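Local coordinates for protein alpha-fucosidase GH29 (Fusarium graminearum, PDB 4PSR) that hydrolyses alpha-L-fucosides as a glycoside hydrolase of family GH29, probably releasing alpha-1,6-linked fucose from the reducing-end N-acetylglucosamine of glycoproteins, at residues R409-W423 with L483-I495. Sequence-based numbering, arbitrary orientation.
Sequences RNKEDDVLYVTVLGW and LAYVLKLTFDGGI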
loop_
_atom_site.group_PDB
_atom_site.type_symbol
_atom_site.label_atom_id
_atom_site.label_comp_id
_atom_site.label_asym_id
_atom_site.label_seq_id
_atom_site.Cartn_x
_atom_site.Cartn_y
_atom_site.Cartn_z
ATOM N N ARG A 409 4.861 3.444 17.396
ATOM C CA ARG A 409 4.486 3.695 18.791
ATOM C C ARG A 409 3.111 3.136 19.089
ATOM O O ARG A 409 2.343 2.834 18.178
ATOM C CB ARG A 409 4.638 5.173 19.165
ATOM C CG ARG A 409 3.987 6.172 18.240
ATOM C CD ARG A 409 2.602 6.437 18.677
ATOM N NE ARG A 409 1.860 7.345 17.798
ATOM C CZ ARG A 409 0.577 7.620 17.992
ATOM N NH1 ARG A 409 -0.053 7.062 19.012
ATOM N NH2 ARG A 409 -0.078 8.425 17.165
ATOM N N ASN A 410 2.802 2.939 20.368
ATOM C CA ASN A 410 1.482 2.397 20.721
ATOM C C ASN A 410 0.402 3.481 20.704
ATOM O O ASN A 410 0.687 4.671 20.652
ATOM C CB ASN A 410 1.529 1.620 22.049
ATOM C CG ASN A 410 1.792 2.500 23.256
ATOM O OD1 ASN A 410 2.051 3.691 23.149
ATOM N ND2 ASN A 410 1.750 1.871 24.441
ATOM N N LYS A 411 -0.847 3.036 20.730
ATOM C CA LYS A 411 -1.987 3.978 20.728
ATOM C C LYS A 411 -2.030 4.865 21.963
ATOM O O LYS A 411 -2.473 6.003 21.880
ATOM C CB LYS A 411 -3.325 3.246 20.586
ATOM C CG LYS A 411 -3.466 2.492 19.255
ATOM C CD LYS A 411 -4.820 1.839 19.124
ATOM C CE LYS A 411 -4.917 1.110 17.793
ATOM N NZ LYS A 411 -6.227 0.462 17.605
ATOM N N GLU A 412 -1.580 4.353 23.098
ATOM C CA GLU A 412 -1.534 5.166 24.304
ATOM C C GLU A 412 -0.430 6.228 24.296
ATOM O O GLU A 412 -0.415 7.108 25.151
ATOM C CB GLU A 412 -1.381 4.261 25.522
ATOM C CG GLU A 412 -2.682 3.552 25.871
ATOM C CD GLU A 412 -3.797 4.542 26.205
ATOM O OE1 GLU A 412 -3.537 5.496 26.988
ATOM O OE2 GLU A 412 -4.916 4.382 25.656
ATOM N N ASP A 413 0.490 6.140 23.326
ATOM C CA ASP A 413 1.558 7.119 23.133
ATOM C C ASP A 413 2.551 7.174 24.285
ATOM O O ASP A 413 3.123 8.225 24.547
ATOM C CB ASP A 413 0.994 8.513 22.841
ATOM C CG ASP A 413 1.970 9.391 22.081
ATOM O OD1 ASP A 413 2.768 8.870 21.262
ATOM O OD2 ASP A 413 1.924 10.626 22.276
ATOM N N ASP A 414 2.765 6.035 24.938
ATOM C CA ASP A 414 3.773 5.910 26.007
ATOM C C ASP A 414 4.783 4.800 25.779
ATOM O O ASP A 414 5.643 4.574 26.637
ATOM C CB ASP A 414 3.134 5.770 27.414
ATOM C CG ASP A 414 2.269 4.529 27.576
ATOM O OD1 ASP A 414 2.165 3.664 26.688
ATOM O OD2 ASP A 414 1.653 4.387 28.660
ATOM N N VAL A 415 4.713 4.123 24.622
ATOM C CA VAL A 415 5.709 3.116 24.260
ATOM C C VAL A 415 6.219 3.402 22.841
ATOM O O VAL A 415 5.428 3.547 21.895
ATOM C CB VAL A 415 5.166 1.680 24.313
ATOM C CG1 VAL A 415 6.199 0.712 23.791
ATOM C CG2 VAL A 415 4.772 1.289 25.756
ATOM N N LEU A 416 7.532 3.537 22.717
ATOM C CA LEU A 416 8.185 3.690 21.413
ATOM C C LEU A 416 8.908 2.406 21.094
ATOM O O LEU A 416 9.731 1.921 21.881
ATOM C CB LEU A 416 9.176 4.851 21.460
ATOM C CG LEU A 416 9.904 5.264 20.165
ATOM C CD1 LEU A 416 8.922 5.845 19.109
ATOM C CD2 LEU A 416 11.045 6.233 20.472
ATOM N N TYR A 417 8.607 1.840 19.926
ATOM C CA TYR A 417 9.318 0.683 19.399
ATOM C C TYR A 417 10.398 1.169 18.451
ATOM O O TYR A 417 10.124 1.961 17.537
ATOM C CB TYR A 417 8.359 -0.264 18.673
ATOM C CG TYR A 417 7.286 -0.816 19.589
ATOM C CD1 TYR A 417 7.567 -1.872 20.451
ATOM C CD2 TYR A 417 6.021 -0.241 19.639
ATOM C CE1 TYR A 417 6.620 -2.352 21.307
ATOM C CE2 TYR A 417 5.070 -0.716 20.527
ATOM C CZ TYR A 417 5.368 -1.775 21.334
ATOM O OH TYR A 417 4.409 -2.246 22.233
ATOM N N VAL A 418 11.618 0.737 18.711
ATOM C CA VAL A 418 12.786 1.069 17.916
ATOM C C VAL A 418 13.264 -0.203 17.270
ATOM O O VAL A 418 13.837 -1.083 17.932
ATOM C CB VAL A 418 13.905 1.639 18.779
ATOM C CG1 VAL A 418 15.138 1.937 17.910
ATOM C CG2 VAL A 418 13.419 2.879 19.517
ATOM N N THR A 419 13.013 -0.322 15.976
ATOM C CA THR A 419 13.311 -1.545 15.262
ATOM C C THR A 419 14.575 -1.347 14.439
ATOM O O THR A 419 14.635 -0.465 13.595
ATOM C CB THR A 419 12.120 -2.016 14.359
ATOM O OG1 THR A 419 10.973 -2.312 15.172
ATOM C CG2 THR A 419 12.477 -3.267 13.615
ATOM N N VAL A 420 15.596 -2.153 14.724
ATOM C CA VAL A 420 16.908 -2.036 14.091
ATOM C C VAL A 420 17.023 -3.130 13.031
ATOM O O VAL A 420 16.657 -4.272 13.261
ATOM C CB VAL A 420 18.080 -2.064 15.137
ATOM C CG1 VAL A 420 18.166 -3.403 15.870
ATOM C CG2 VAL A 420 19.418 -1.694 14.503
ATOM N N LEU A 421 17.514 -2.761 11.840
ATOM C CA LEU A 421 17.428 -3.619 10.666
ATOM C C LEU A 421 18.611 -4.578 10.472
ATOM O O LEU A 421 18.807 -5.113 9.375
ATOM C CB LEU A 421 17.192 -2.745 9.430
ATOM C CG LEU A 421 15.981 -1.789 9.487
ATOM C CD1 LEU A 421 15.712 -1.105 8.143
ATOM C CD2 LEU A 421 14.685 -2.485 9.952
ATOM N N GLY A 422 19.332 -4.840 11.568
ATOM C CA GLY A 422 20.411 -5.802 11.613
ATOM C C GLY A 422 20.911 -5.859 13.039
ATOM O O GLY A 422 20.623 -4.953 13.836
ATOM N N TRP A 423 21.645 -6.925 13.365
ATOM C CA TRP A 423 22.265 -7.029 14.681
ATOM C C TRP A 423 23.572 -6.247 14.729
ATOM O O TRP A 423 24.492 -6.544 13.971
ATOM C CB TRP A 423 22.537 -8.482 15.081
ATOM C CG TRP A 423 22.975 -8.533 16.514
ATOM C CD1 TRP A 423 24.263 -8.673 16.978
ATOM C CD2 TRP A 423 22.150 -8.373 17.674
ATOM N NE1 TRP A 423 24.267 -8.627 18.345
ATOM C CE2 TRP A 423 22.990 -8.450 18.804
ATOM C CE3 TRP A 423 20.778 -8.192 17.872
ATOM C CZ2 TRP A 423 22.497 -8.346 20.105
ATOM C CZ3 TRP A 423 20.291 -8.085 19.146
ATOM C CH2 TRP A 423 21.151 -8.172 20.262
ATOM N N LEU A 483 15.315 -11.117 11.058
ATOM C CA LEU A 483 15.582 -10.176 9.945
ATOM C C LEU A 483 15.679 -8.733 10.423
ATOM O O LEU A 483 16.256 -7.882 9.738
ATOM C CB LEU A 483 14.507 -10.301 8.880
ATOM C CG LEU A 483 14.504 -11.620 8.115
ATOM C CD1 LEU A 483 13.220 -11.739 7.309
ATOM C CD2 LEU A 483 15.754 -11.745 7.256
ATOM N N ALA A 484 15.117 -8.462 11.593
ATOM C CA ALA A 484 15.268 -7.202 12.294
ATOM C C ALA A 484 15.060 -7.503 13.787
ATOM O O ALA A 484 14.587 -8.590 14.140
ATOM C CB ALA A 484 14.230 -6.172 11.785
ATOM N N TYR A 485 15.423 -6.541 14.634
ATOM C CA TYR A 485 15.364 -6.696 16.092
ATOM C C TYR A 485 14.634 -5.502 16.669
ATOM O O TYR A 485 14.731 -4.405 16.140
ATOM C CB TYR A 485 16.778 -6.837 16.697
ATOM C CG TYR A 485 17.487 -8.060 16.163
ATOM C CD1 TYR A 485 18.228 -7.997 14.995
ATOM C CD2 TYR A 485 17.398 -9.292 16.800
ATOM C CE1 TYR A 485 18.837 -9.121 14.466
ATOM C CE2 TYR A 485 18.020 -10.428 16.265
ATOM C CZ TYR A 485 18.755 -10.325 15.124
ATOM O OH TYR A 485 19.382 -11.430 14.586
ATOM N N VAL A 486 13.889 -5.721 17.742
ATOM C CA VAL A 486 13.021 -4.690 18.280
ATOM C C VAL A 486 13.318 -4.342 19.726
ATOM O O VAL A 486 13.265 -5.210 20.610
ATOM C CB VAL A 486 11.516 -5.097 18.176
ATOM C CG1 VAL A 486 10.607 -3.980 18.651
ATOM C CG2 VAL A 486 11.123 -5.507 16.763
ATOM N N LEU A 487 13.563 -3.067 19.965
ATOM C CA LEU A 487 13.630 -2.502 21.317
ATOM C C LEU A 487 12.300 -1.845 21.668
ATOM O O LEU A 487 11.662 -1.192 20.831
ATOM C CB LEU A 487 14.748 -1.476 21.418
ATOM C CG LEU A 487 16.171 -2.021 21.295
ATOM C CD1 LEU A 487 17.153 -0.938 20.958
ATOM C CD2 LEU A 487 16.597 -2.730 22.597
ATOM N N LYS A 488 11.898 -1.991 22.929
ATOM C CA LYS A 488 10.643 -1.424 23.429
ATOM C C LYS A 488 10.980 -0.471 24.546
ATOM O O LYS A 488 11.559 -0.899 25.567
ATOM C CB LYS A 488 9.711 -2.533 23.918
ATOM C CG LYS A 488 8.425 -2.071 24.566
ATOM C CD LYS A 488 7.588 -3.260 25.001
ATOM C CE LYS A 488 6.268 -2.840 25.592
ATOM N NZ LYS A 488 5.466 -4.020 25.991
ATOM N N LEU A 489 10.648 0.798 24.376
ATOM C CA LEU A 489 10.972 1.853 25.346
ATOM C C LEU A 489 9.682 2.352 25.960
ATOM O O LEU A 489 8.821 2.868 25.276
ATOM C CB LEU A 489 11.713 3.017 24.681
ATOM C CG LEU A 489 13.207 2.879 24.338
ATOM C CD1 LEU A 489 13.444 1.766 23.354
ATOM C CD2 LEU A 489 13.736 4.157 23.761
ATOM N N THR A 490 9.533 2.173 27.269
ATOM C CA THR A 490 8.325 2.588 27.970
ATOM C C THR A 490 8.589 3.845 28.774
ATOM O O THR A 490 9.576 3.923 29.521
ATOM C CB THR A 490 7.819 1.476 28.885
ATOM O OG1 THR A 490 7.566 0.275 28.136
ATOM C CG2 THR A 490 6.534 1.918 29.598
ATOM N N PHE A 491 7.712 4.820 28.613
ATOM C CA PHE A 491 7.849 6.103 29.260
ATOM C C PHE A 491 6.686 6.297 30.227
ATOM O O PHE A 491 5.593 5.770 30.017
ATOM C CB PHE A 491 7.831 7.226 28.224
ATOM C CG PHE A 491 9.029 7.255 27.330
ATOM C CD1 PHE A 491 10.142 7.994 27.672
ATOM C CD2 PHE A 491 9.046 6.544 26.129
ATOM C CE1 PHE A 491 11.260 8.037 26.838
ATOM C CE2 PHE A 491 10.146 6.595 25.298
ATOM C CZ PHE A 491 11.256 7.324 25.649
ATOM N N ASP A 492 6.925 6.992 31.340
ATOM C CA ASP A 492 5.801 7.429 32.164
ATOM C C ASP A 492 5.240 8.680 31.571
ATOM O O ASP A 492 5.977 9.632 31.271
ATOM C CB ASP A 492 6.197 7.746 33.594
ATOM C CG ASP A 492 6.168 6.480 34.515
ATOM O OD1 ASP A 492 5.236 5.663 34.319
ATOM O OD2 ASP A 492 7.033 6.349 35.380
ATOM N N GLY A 493 3.933 8.674 31.376
ATOM C CA GLY A 493 3.205 9.843 30.914
ATOM C C GLY A 493 3.454 10.397 29.512
ATOM O O GLY A 493 3.157 11.564 29.247
ATOM N N GLY A 494 4.011 9.588 28.618
ATOM C CA GLY A 494 4.052 9.940 27.210
ATOM C C GLY A 494 5.448 10.053 26.634
ATOM O O GLY A 494 6.390 10.452 27.322
ATOM N N ILE A 495 5.589 9.704 25.358
ATOM C CA ILE A 495 6.880 9.798 24.708
ATOM C C ILE A 495 7.286 11.265 24.546
ATOM O O ILE A 495 6.479 12.099 24.108
ATOM C CB ILE A 495 6.835 9.129 23.296
ATOM C CG1 ILE A 495 6.408 7.670 23.411
ATOM C CG2 ILE A 495 8.184 9.225 22.599
ATOM C CD1 ILE A 495 5.842 7.063 22.084
HETATM O O HOH W 1 4.307 12.334 22.260
#
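With its CG anti to the backbone N (chi1 175°) and every later torsion extended, Lys488 runs straight alongside Tyr417, whose own CG is anti to its carbonyl carbon (chi1 -62°). The two side chains point the same way, Lys488 CG lying 3.7 Å from Tyr417 CE1, while Val415 CG1 sits over one face of the phenol ring near its rim and also touches the lysine. These side chains stand on strands 415-420 and 485-491, which pair antiparallel in the middle of the C-terminal domain's sheet, between 405-409 and 445-451. On the same face Thr419 touches helix 322-334 of the barrel domain, as does Leu421 just beyond the strand. Leu416, Val418 and Val420 make hydrogen-bonded pairs with Leu489, Leu487 and Tyr485, and their side chains line the sheet face away from Lys488. At one end of that face Trp423 turns an edge onto Tyr485, a T-shaped stack with CE3 over the ring centre and the planes at 73°. At the other end the 410-413 type I turn meets the chain after Phe491: Ile495 N bonds to Asp413 O at 3.0 Å. Asn410 ties the turn to the start of strand 415-420, its OD1 accepting from Asp414 N in the amide plane and from Val415 N above it. Lys488 NZ and Tyr417 OH converge on one carboxylate oxygen, OE2 of Glu371 just after helix 353-369, which would probably favour the ionised acid; this polar end contrasts with the apolar Leu416, Val418, Leu487 and Leu489 across the sheet.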